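Side-chain contacts in cell division control protein 45 cdc45 putative (Entamoeba histolytica, PDB 6CC2), which probably acts in eukaryotic DNA replication as the Cdc45 subunit that joins MCM2-7 and GINS in the replicative helicase: residues E10-L15 and E47-L52; K324-S329 and N336-S341; L454-S459 and K463-F468. All blocks are in the same frame, centred on the assembly; numbering follows the deposited sequence.

From the N terminus, three separate contacts follow one another without nesting or crossing. Interaction 1 closes a span of 31 residues, setting helix 8-20 against the end of helix 33-48 beside the parallel sheet. Interaction 2 closes a much shorter loop of six residues, folding strand 338-344 back toward helix 315-331. Interaction 3 is tighter still: three residues separate its segments, and the chain turns from helix 444-462 toward strand 468-474 of a mixed sheet. Interactions 2 and 3 have centres about 24 Å apart, whereas interaction 1 lies about 44 Å, centre to centre, from each and on the opposite side of the chain's centre from interaction 3.

Interaction 1: residues E10-L15 and E47-L52; sequences ELYNGL and EKDGLL. With EDO (1,2-ethanediol), chain J.
Tyr12 and Leu15, one turn apart on helix 8-20, meet Leu51 and Asp49 at the C-terminal end of helix 33-48. Leu51 gives up the most surface, and a single methyl does the work: its CD2 stands 3.8 Å from CB of Leu15 and 4.2 Å from CZ of Tyr12, approaching that ring obliquely. The tyrosine reaches across because its CG is anti to the backbone N (chi1 -153°), which carries the phenol end toward the loop. There OH donates to Asp49 OD2 at 2.7 Å. The acceptor lies near the ring plane, at the edge, while the carboxylate is turned 64° from the ring. The position of OD2 is less certain, so the length deserves caution. The same oxygen forms a salt bridge with Lys195, whose charge would probably favour an ionised carboxylate. Phe46 also touches Tyr12, Leu15 and Leu51, and Ile25 touches both leucines, extending the apolar patch. At Gly50, with positive phi and two bonds back into the last turn, one of them Gly50 N to Glu47 O at 3.1 Å, a Schellman motif ends the helix of a beta-alpha-beta crossover, whose parallel neighbouring strands are 24-29 and 53-57.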
loop_
_atom_site.group_PDB
_atom_site.type_symbol
_atom_site.label_atom_id
_atom_site.label_comp_id
_atom_site.label_asym_id
_atom_site.label_seq_id
_atom_site.Cartn_x
_atom_site.Cartn_y
_atom_site.Cartn_z
ATOM N N GLU A 10 -20.529 16.715 -17.267
ATOM C CA GLU A 10 -21.805 16.782 -16.564
ATOM C C GLU A 10 -21.621 16.552 -15.068
ATOM O O GLU A 10 -22.273 17.200 -14.240
ATOM C CB GLU A 10 -22.770 15.758 -17.160
ATOM C CG GLU A 10 -24.147 15.743 -16.510
ATOM C CD GLU A 10 -25.063 14.691 -17.108
ATOM O OE1 GLU A 10 -24.723 14.140 -18.177
ATOM O OE2 GLU A 10 -26.121 14.414 -16.506
ATOM N N LEU A 11 -20.728 15.630 -14.693
ATOM C CA LEU A 11 -20.492 15.351 -13.284
ATOM C C LEU A 11 -19.975 16.585 -12.564
ATOM O O LEU A 11 -20.499 16.971 -11.511
ATOM C CB LEU A 11 -19.508 14.187 -13.153
ATOM C CG LEU A 11 -19.333 13.565 -11.765
ATOM C CD1 LEU A 11 -18.760 12.149 -11.867
ATOM C CD2 LEU A 11 -18.452 14.428 -10.875
ATOM N N TYR A 12 -18.941 17.221 -13.118
ATOM C CA TYR A 12 -18.312 18.350 -12.444
ATOM C C TYR A 12 -19.204 19.589 -12.445
ATOM O O TYR A 12 -19.174 20.360 -11.480
ATOM C CB TYR A 12 -16.957 18.656 -13.108
ATOM C CG TYR A 12 -15.978 19.317 -12.171
ATOM C CD1 TYR A 12 -15.950 20.702 -12.026
ATOM C CD2 TYR A 12 -15.092 18.568 -11.431
ATOM C CE1 TYR A 12 -15.064 21.303 -11.151
ATOM C CE2 TYR A 12 -14.202 19.158 -10.563
ATOM C CZ TYR A 12 -14.193 20.523 -10.428
ATOM O OH TYR A 12 -13.298 21.113 -9.561
ATOM N N ASN A 13 -19.971 19.807 -13.511
ATOM C CA ASN A 13 -20.959 20.880 -13.496
ATOM C C ASN A 13 -21.928 20.701 -12.332
ATOM O O ASN A 13 -22.358 21.684 -11.712
ATOM C CB ASN A 13 -21.720 20.922 -14.818
ATOM C CG ASN A 13 -20.925 21.574 -15.929
ATOM O OD1 ASN A 13 -19.961 22.297 -15.677
ATOM N ND2 ASN A 13 -21.342 21.342 -17.166
ATOM N N GLY A 14 -22.289 19.452 -12.030
ATOM C CA GLY A 14 -23.154 19.197 -10.890
ATOM C C GLY A 14 -22.498 19.583 -9.581
ATOM O O GLY A 14 -23.126 20.199 -8.716
ATOM N N LEU A 15 -21.214 19.248 -9.428
ATOM C CA LEU A 15 -20.480 19.665 -8.241
ATOM C C LEU A 15 -20.478 21.177 -8.113
ATOM O O LEU A 15 -20.774 21.732 -7.044
ATOM C CB LEU A 15 -19.045 19.137 -8.308
ATOM C CG LEU A 15 -18.828 17.642 -8.404
ATOM C CD1 LEU A 15 -17.328 17.386 -8.523
ATOM C CD2 LEU A 15 -19.379 16.898 -7.189
ATOM N N GLU A 47 -10.257 22.932 -4.925
ATOM C CA GLU A 47 -9.734 24.191 -4.405
ATOM C C GLU A 47 -9.806 25.292 -5.456
ATOM O O GLU A 47 -10.270 26.408 -5.182
ATOM C CB GLU A 47 -8.292 24.017 -3.939
ATOM C CG GLU A 47 -8.109 23.215 -2.667
ATOM C CD GLU A 47 -6.644 22.912 -2.388
ATOM O OE1 GLU A 47 -5.774 23.679 -2.854
ATOM O OE2 GLU A 47 -6.361 21.900 -1.713
ATOM N N LYS A 48 -9.350 24.995 -6.673
ATOM C CA LYS A 48 -9.316 26.010 -7.721
ATOM C C LYS A 48 -10.711 26.513 -8.060
ATOM O O LYS A 48 -10.869 27.668 -8.456
ATOM C CB LYS A 48 -8.629 25.439 -8.965
ATOM C CG LYS A 48 -7.950 26.477 -9.834
ATOM C CD LYS A 48 -6.520 26.068 -10.164
ATOM C CE LYS A 48 -5.615 26.185 -8.946
ATOM N NZ LYS A 48 -4.248 25.661 -9.217
ATOM N N ASP A 49 -11.736 25.684 -7.878
ATOM C CA ASP A 49 -13.109 26.046 -8.196
ATOM C C ASP A 49 -13.920 26.475 -6.971
ATOM O O ASP A 49 -15.125 26.720 -7.089
ATOM C CB ASP A 49 -13.810 24.883 -8.895
ATOM C CG ASP A 49 -13.328 24.675 -10.312
ATOM O OD1 ASP A 49 -13.336 25.661 -11.088
ATOM O OD2 ASP A 49 -12.949 23.524 -10.645
ATOM N N GLY A 50 -13.290 26.566 -5.804
ATOM C CA GLY A 50 -13.981 27.025 -4.618
ATOM C C GLY A 50 -14.980 26.044 -4.055
ATOM O O GLY A 50 -15.918 26.465 -3.364
ATOM N N LEU A 51 -14.810 24.754 -4.322
ATOM C CA LEU A 51 -15.756 23.734 -3.883
ATOM C C LEU A 51 -15.357 23.244 -2.496
ATOM O O LEU A 51 -14.265 22.691 -2.321
ATOM C CB LEU A 51 -15.805 22.569 -4.863
ATOM C CG LEU A 51 -16.595 22.766 -6.150
ATOM C CD1 LEU A 51 -16.202 24.044 -6.829
ATOM C CD2 LEU A 51 -16.402 21.587 -7.074
ATOM N N LEU A 52 -16.233 23.467 -1.518
ATOM C CA LEU A 52 -15.979 23.002 -0.160
ATOM C C LEU A 52 -15.977 21.483 -0.112
ATOM O O LEU A 52 -16.806 20.821 -0.738
ATOM C CB LEU A 52 -17.039 23.561 0.782
ATOM C CG LEU A 52 -17.160 25.076 0.762
ATOM C CD1 LEU A 52 -18.209 25.541 1.766
ATOM C CD2 LEU A 52 -15.820 25.725 1.039
HETATM C C1 EDO J . -7.266 19.463 1.806
HETATM O O1 EDO J . -8.618 18.984 1.843
HETATM C C2 EDO J . -7.019 20.151 0.471
HETATM O O2 EDO J . -7.998 21.180 0.271
#

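Interaction 2: residues K324-S329 and N336-S341; sequences KMEGYS and NLFLPS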
loop_
_atom_site.group_PDB
_atom_site.type_symbol
_atom_site.label_atom_id
_atom_site.label_comp_id
_atom_site.label_asym_id
_atom_site.label_seq_id
_atom_site.Cartn_x
_atom_site.Cartn_y
_atom_site.Cartn_z
ATOM N N LYS A 324 27.471 -6.150 -11.673
ATOM C CA LYS A 324 27.297 -7.443 -11.030
ATOM C C LYS A 324 25.823 -7.792 -10.876
ATOM O O LYS A 324 25.429 -8.942 -11.123
ATOM C CB LYS A 324 28.000 -7.440 -9.671
ATOM C CG LYS A 324 29.534 -7.534 -9.768
ATOM C CD LYS A 324 29.945 -8.862 -10.357
ATOM C CE LYS A 324 31.360 -9.261 -9.929
ATOM N NZ LYS A 324 31.738 -10.580 -10.473
HETATM N N MSE A 325 24.992 -6.814 -10.496
HETATM C CA MSE A 325 23.572 -7.050 -10.277
HETATM C C MSE A 325 22.855 -7.364 -11.583
HETATM O O MSE A 325 21.911 -8.160 -11.606
HETATM C CB MSE A 325 22.928 -5.856 -9.595
HETATM C CG MSE A 325 23.180 -5.779 -8.103
HETATM SE SE MSE A 325 22.357 -7.266 -7.109
HETATM C CE MSE A 325 20.512 -6.974 -7.598
ATOM N N GLU A 326 23.294 -6.735 -12.674
ATOM C CA GLU A 326 22.769 -7.089 -13.983
ATOM C C GLU A 326 22.942 -8.579 -14.239
ATOM O O GLU A 326 21.989 -9.264 -14.628
ATOM C CB GLU A 326 23.455 -6.260 -15.068
ATOM C CG GLU A 326 23.001 -4.805 -15.111
ATOM C CD GLU A 326 23.677 -4.004 -16.212
ATOM O OE1 GLU A 326 24.431 -4.600 -17.011
ATOM O OE2 GLU A 326 23.454 -2.778 -16.278
ATOM N N GLY A 327 24.154 -9.101 -14.000
ATOM C CA GLY A 327 24.390 -10.526 -14.172
ATOM C C GLY A 327 23.597 -11.369 -13.191
ATOM O O GLY A 327 22.952 -12.348 -13.573
ATOM N N TYR A 328 23.630 -11.001 -11.907
ATOM C CA TYR A 328 22.865 -11.754 -10.914
ATOM C C TYR A 328 21.387 -11.809 -11.298
ATOM O O TYR A 328 20.720 -12.825 -11.094
ATOM C CB TYR A 328 23.011 -11.128 -9.528
ATOM C CG TYR A 328 24.409 -11.138 -8.950
ATOM C CD1 TYR A 328 25.340 -12.092 -9.327
ATOM C CD2 TYR A 328 24.786 -10.191 -8.014
ATOM C CE1 TYR A 328 26.617 -12.096 -8.783
ATOM C CE2 TYR A 328 26.041 -10.184 -7.464
ATOM C CZ TYR A 328 26.958 -11.134 -7.854
ATOM O OH TYR A 328 28.213 -11.107 -7.297
ATOM N N SER A 329 20.866 -10.728 -11.873
ATOM C CA SER A 329 19.430 -10.657 -12.152
ATOM C C SER A 329 19.032 -11.670 -13.216
ATOM O O SER A 329 17.903 -12.167 -13.202
ATOM C CB SER A 329 19.039 -9.249 -12.595
ATOM O OG SER A 329 19.516 -8.982 -13.899
ATOM N N ASN A 336 13.159 -7.940 -13.488
ATOM C CA ASN A 336 12.250 -6.831 -13.184
ATOM C C ASN A 336 12.785 -5.926 -12.083
ATOM O O ASN A 336 12.103 -4.973 -11.686
ATOM C CB ASN A 336 10.873 -7.338 -12.772
ATOM C CG ASN A 336 10.023 -7.738 -13.950
ATOM O OD1 ASN A 336 10.277 -7.332 -15.078
ATOM N ND2 ASN A 336 9.006 -8.548 -13.690
ATOM N N LEU A 337 13.974 -6.204 -11.553
ATOM C CA LEU A 337 14.587 -5.241 -10.648
ATOM C C LEU A 337 14.890 -3.934 -11.371
ATOM O O LEU A 337 14.926 -2.869 -10.747
ATOM C CB LEU A 337 15.855 -5.823 -10.055
ATOM C CG LEU A 337 16.602 -4.936 -9.062
ATOM C CD1 LEU A 337 15.746 -4.605 -7.865
ATOM C CD2 LEU A 337 17.871 -5.633 -8.653
ATOM N N PHE A 338 15.119 -3.989 -12.681
ATOM C CA PHE A 338 15.452 -2.793 -13.448
ATOM C C PHE A 338 14.171 -2.299 -14.106
ATOM O O PHE A 338 13.650 -2.933 -15.034
ATOM C CB PHE A 338 16.548 -3.091 -14.462
ATOM C CG PHE A 338 17.836 -3.495 -13.818
ATOM C CD1 PHE A 338 18.696 -2.539 -13.308
ATOM C CD2 PHE A 338 18.168 -4.838 -13.679
ATOM C CE1 PHE A 338 19.886 -2.908 -12.700
ATOM C CE2 PHE A 338 19.347 -5.207 -13.071
ATOM C CZ PHE A 338 20.206 -4.235 -12.581
ATOM N N LEU A 339 13.659 -1.189 -13.604
ATOM C CA LEU A 339 12.449 -0.560 -14.111
ATOM C C LEU A 339 12.671 0.943 -14.119
ATOM O O LEU A 339 13.442 1.463 -13.307
ATOM C CB LEU A 339 11.228 -0.875 -13.233
ATOM C CG LEU A 339 10.836 -2.346 -13.102
ATOM C CD1 LEU A 339 9.745 -2.459 -12.027
ATOM C CD2 LEU A 339 10.342 -2.900 -14.400
ATOM N N PRO A 340 11.982 1.669 -14.997
ATOM C CA PRO A 340 12.078 3.133 -14.965
ATOM C C PRO A 340 11.524 3.693 -13.664
ATOM O O PRO A 340 10.540 3.196 -13.122
ATOM C CB PRO A 340 11.238 3.573 -16.175
ATOM C CG PRO A 340 10.265 2.456 -16.393
ATOM C CD PRO A 340 11.056 1.194 -16.043
ATOM N N SER A 341 12.197 4.710 -13.152
ATOM C CA SER A 341 11.756 5.494 -12.007
ATOM C C SER A 341 11.345 6.887 -12.480
ATOM O O SER A 341 11.990 7.467 -13.365
ATOM C CB SER A 341 12.869 5.634 -10.970
ATOM O OG SER A 341 12.991 4.491 -10.159
#
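Glu326 and Phe338 have CA atoms 8.5 Å apart where helix 324-329 and strand 338-341 pass each other, their axes 12.1 Å apart at closest approach and their N-to-C directions 124° apart. Phe338 bridges that separation and buries more surface than any other residue here. Its CG is anti to the carbonyl carbon (chi1 -63°), directing the ring at the helix so that CE2 and CZ lead. Ser329 OG lies in the ring plane, at the edge, 3.9 Å from Phe338 CE2. Met325 O also sits near that plane, 4.2 Å from the same CE2. Glu326 arrives differently: its CG is 3.8 Å from Phe338 CZ in an oblique approach, the two side chains crossing at about a right angle, with the carboxylate plane 81° from the ring. The ring edge thus meets Met325 O and Ser329 OG, while the aliphatic carbon of Glu326 comes in at a slant. In the fold, this joins helix 315-331 to an outer strand of a three-stranded mixed sheet. Phe338 touches Met255 and Cys257 of the antiparallel neighbour 251-257, while Phe334 in the connection touches Met325 and Ser329. The serine hydroxyl is fixed by a bond within its own helix: OG donates to Glu326 O at 2.6 Å, tilted out of the carbonyl plane. Met325, modelled as selenomethionine, bends at chi2 and chi3 and crosses Leu337 at about a right angle. Its terminal CE is modelled implausibly near Leu337 CD2, so only their general apposition is secure. Met325 CB, by contrast, reaches Phe338 CZ at 4.4 Å. On the helix itself, Met325 SE lies in the plane of the Tyr328 ring, at its edge and 3.9 Å from CD2, while Tyr328 OH hydrogen-bonds to Asp298.

Interaction 3: residues L454-S459 and K463-F468; sequences LAEASS and KKWLPF
Phe468 meets Leu454, and Trp465 meets Ser459, through side chains set by their first torsions. At Phe468, CG is anti to the backbone N (chi1 -161°), which brings one ring face under Leu454 CB; at Trp465, CG is anti to the carbonyl carbon (chi1 -73°), and one face of the indole comes against Ser459 CB. These pairs pack the connection from helix 444-462 into strand 468-474 of the C-terminal mixed sheet against the helix it leaves. Lys463 departs from the helix with positive phi, and Lys464 N returns to Ser459 O at 3.1 Å. Ser459 then meets Trp465 by a CH-pi contact: its CB is 3.5 Å from the centroid of the six-membered ring of Trp465, 21° off the normal. Its OG donates to Ala455 O at 2.7 Å, nearly along the C=O axis, and receives a weak bond from Leu466 N at 3.5 Å. Glu456 lies alongside the indole, its CG near Trp465 CH2, while its carboxylate is engaged by Arg460 and Arg275. At the far end, Leu454 CB stands over its face of Phe468 in a second CH-pi contact, 3.8 Å from the ring centroid, and Ala455 CB packs against Phe468 CB at 3.6 Å. The side chain of Phe468 also touches Cys420 and Cys430, which are joined by a disulfide. Ser458 OG donates to Leu454 O, the carbonyl that also accepts Ser458 N from the opposite face of its plane. A water at the edge of the Phe468 ring, in its plane, donates to Ser458 OG and to Leu466 O; the water oxygen is 2.8 Å from Leu466 O.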
loop_
_atom_site.group_PDB
_atom_site.type_symbol
_atom_site.label_atom_id
_atom_site.label_comp_id
_atom_site.label_asym_id
_atom_site.label_seq_id
_atom_site.Cartn_x
_atom_site.Cartn_y
_atom_site.Cartn_z
ATOM N N LEU A 454 5.455 -11.391 7.530
ATOM C CA LEU A 454 5.573 -12.835 7.487
ATOM C C LEU A 454 4.703 -13.423 6.393
ATOM O O LEU A 454 5.102 -14.419 5.764
ATOM C CB LEU A 454 5.216 -13.443 8.849
ATOM C CG LEU A 454 6.205 -13.181 9.953
ATOM C CD1 LEU A 454 5.600 -13.587 11.314
ATOM C CD2 LEU A 454 7.513 -13.950 9.746
ATOM N N ALA A 455 3.542 -12.829 6.126
ATOM C CA ALA A 455 2.699 -13.328 5.056
ATOM C C ALA A 455 3.460 -13.322 3.742
ATOM O O ALA A 455 3.433 -14.300 2.982
ATOM C CB ALA A 455 1.428 -12.470 4.952
ATOM N N GLU A 456 4.157 -12.210 3.456
ATOM C CA GLU A 456 4.950 -12.120 2.241
ATOM C C GLU A 456 6.198 -12.989 2.292
ATOM O O GLU A 456 6.489 -13.696 1.334
ATOM C CB GLU A 456 5.340 -10.659 1.979
ATOM C CG GLU A 456 6.271 -10.519 0.810
ATOM C CD GLU A 456 6.485 -9.077 0.372
ATOM O OE1 GLU A 456 5.965 -8.140 1.074
ATOM O OE2 GLU A 456 7.171 -8.870 -0.658
ATOM N N ALA A 457 6.972 -12.918 3.376
ATOM C CA ALA A 457 8.231 -13.653 3.444
ATOM C C ALA A 457 8.022 -15.155 3.325
ATOM O O ALA A 457 8.773 -15.828 2.609
ATOM C CB ALA A 457 8.957 -13.343 4.756
ATOM N N SER A 458 7.039 -15.700 4.032
ATOM C CA SER A 458 6.775 -17.137 3.935
ATOM C C SER A 458 6.255 -17.503 2.552
ATOM O O SER A 458 6.659 -18.523 1.986
ATOM C CB SER A 458 5.782 -17.579 5.018
ATOM O OG SER A 458 4.506 -16.951 4.872
ATOM N N SER A 459 5.387 -16.661 1.965
ATOM C CA SER A 459 4.876 -16.959 0.628
ATOM C C SER A 459 5.975 -16.981 -0.405
ATOM O O SER A 459 5.978 -17.837 -1.302
ATOM C CB SER A 459 3.815 -15.929 0.228
ATOM O OG SER A 459 2.668 -16.045 1.038
ATOM N N LYS A 463 6.952 -20.249 -2.333
ATOM C CA LYS A 463 6.320 -20.040 -3.627
ATOM C C LYS A 463 4.846 -20.448 -3.558
ATOM O O LYS A 463 4.328 -21.177 -4.403
ATOM C CB LYS A 463 7.045 -20.796 -4.745
ATOM C CG LYS A 463 8.489 -20.420 -4.927
ATOM C CD LYS A 463 8.677 -18.947 -5.177
ATOM C CE LYS A 463 10.132 -18.610 -5.494
ATOM N NZ LYS A 463 10.517 -19.030 -6.872
ATOM N N LYS A 464 4.172 -19.980 -2.511
ATOM C CA LYS A 464 2.778 -20.316 -2.265
ATOM C C LYS A 464 2.192 -19.197 -1.413
ATOM O O LYS A 464 2.557 -19.088 -0.241
ATOM C CB LYS A 464 2.669 -21.658 -1.549
ATOM C CG LYS A 464 1.262 -22.019 -1.043
ATOM C CD LYS A 464 0.249 -22.175 -2.146
ATOM C CE LYS A 464 -1.041 -22.791 -1.612
ATOM N NZ LYS A 464 -2.131 -22.825 -2.625
ATOM N N TRP A 465 1.298 -18.387 -1.984
ATOM C CA TRP A 465 0.724 -17.251 -1.274
ATOM C C TRP A 465 -0.514 -17.672 -0.496
ATOM O O TRP A 465 -1.420 -18.301 -1.049
ATOM C CB TRP A 465 0.388 -16.119 -2.258
ATOM C CG TRP A 465 1.633 -15.474 -2.713
ATOM C CD1 TRP A 465 2.494 -15.917 -3.671
ATOM C CD2 TRP A 465 2.212 -14.277 -2.172
ATOM N NE1 TRP A 465 3.578 -15.060 -3.762
ATOM C CE2 TRP A 465 3.427 -14.056 -2.845
ATOM C CE3 TRP A 465 1.830 -13.404 -1.157
ATOM C CZ2 TRP A 465 4.238 -12.965 -2.572
ATOM C CZ3 TRP A 465 2.650 -12.321 -0.877
ATOM C CH2 TRP A 465 3.843 -12.126 -1.580
ATOM N N LEU A 466 -0.520 -17.354 0.785
ATOM C CA LEU A 466 -1.604 -17.652 1.701
ATOM C C LEU A 466 -1.811 -16.475 2.633
ATOM O O LEU A 466 -0.870 -15.721 2.910
ATOM C CB LEU A 466 -1.297 -18.904 2.542
ATOM C CG LEU A 466 -1.292 -20.205 1.768
ATOM C CD1 LEU A 466 -0.709 -21.281 2.646
ATOM C CD2 LEU A 466 -2.726 -20.573 1.316
ATOM N N PRO A 467 -3.021 -16.316 3.162
ATOM C CA PRO A 467 -3.209 -15.413 4.297
ATOM C C PRO A 467 -2.482 -15.971 5.507
ATOM O O PRO A 467 -2.096 -17.146 5.546
ATOM C CB PRO A 467 -4.732 -15.375 4.475
ATOM C CG PRO A 467 -5.218 -16.652 3.919
ATOM C CD PRO A 467 -4.245 -17.060 2.826
ATOM N N PHE A 468 -2.213 -15.091 6.464
ATOM C CA PHE A 468 -1.328 -15.398 7.581
ATOM C C PHE A 468 -2.007 -15.050 8.902
ATOM O O PHE A 468 -2.547 -13.947 9.054
ATOM C CB PHE A 468 -0.006 -14.624 7.454
ATOM C CG PHE A 468 1.107 -15.198 8.261
ATOM C CD1 PHE A 468 1.241 -14.898 9.611
ATOM C CD2 PHE A 468 2.055 -16.015 7.671
ATOM C CE1 PHE A 468 2.269 -15.442 10.346
ATOM C CE2 PHE A 468 3.099 -16.548 8.392
ATOM C CZ PHE A 468 3.199 -16.284 9.745
HETATM O O HOH W 1 1.446 -16.492 4.204
#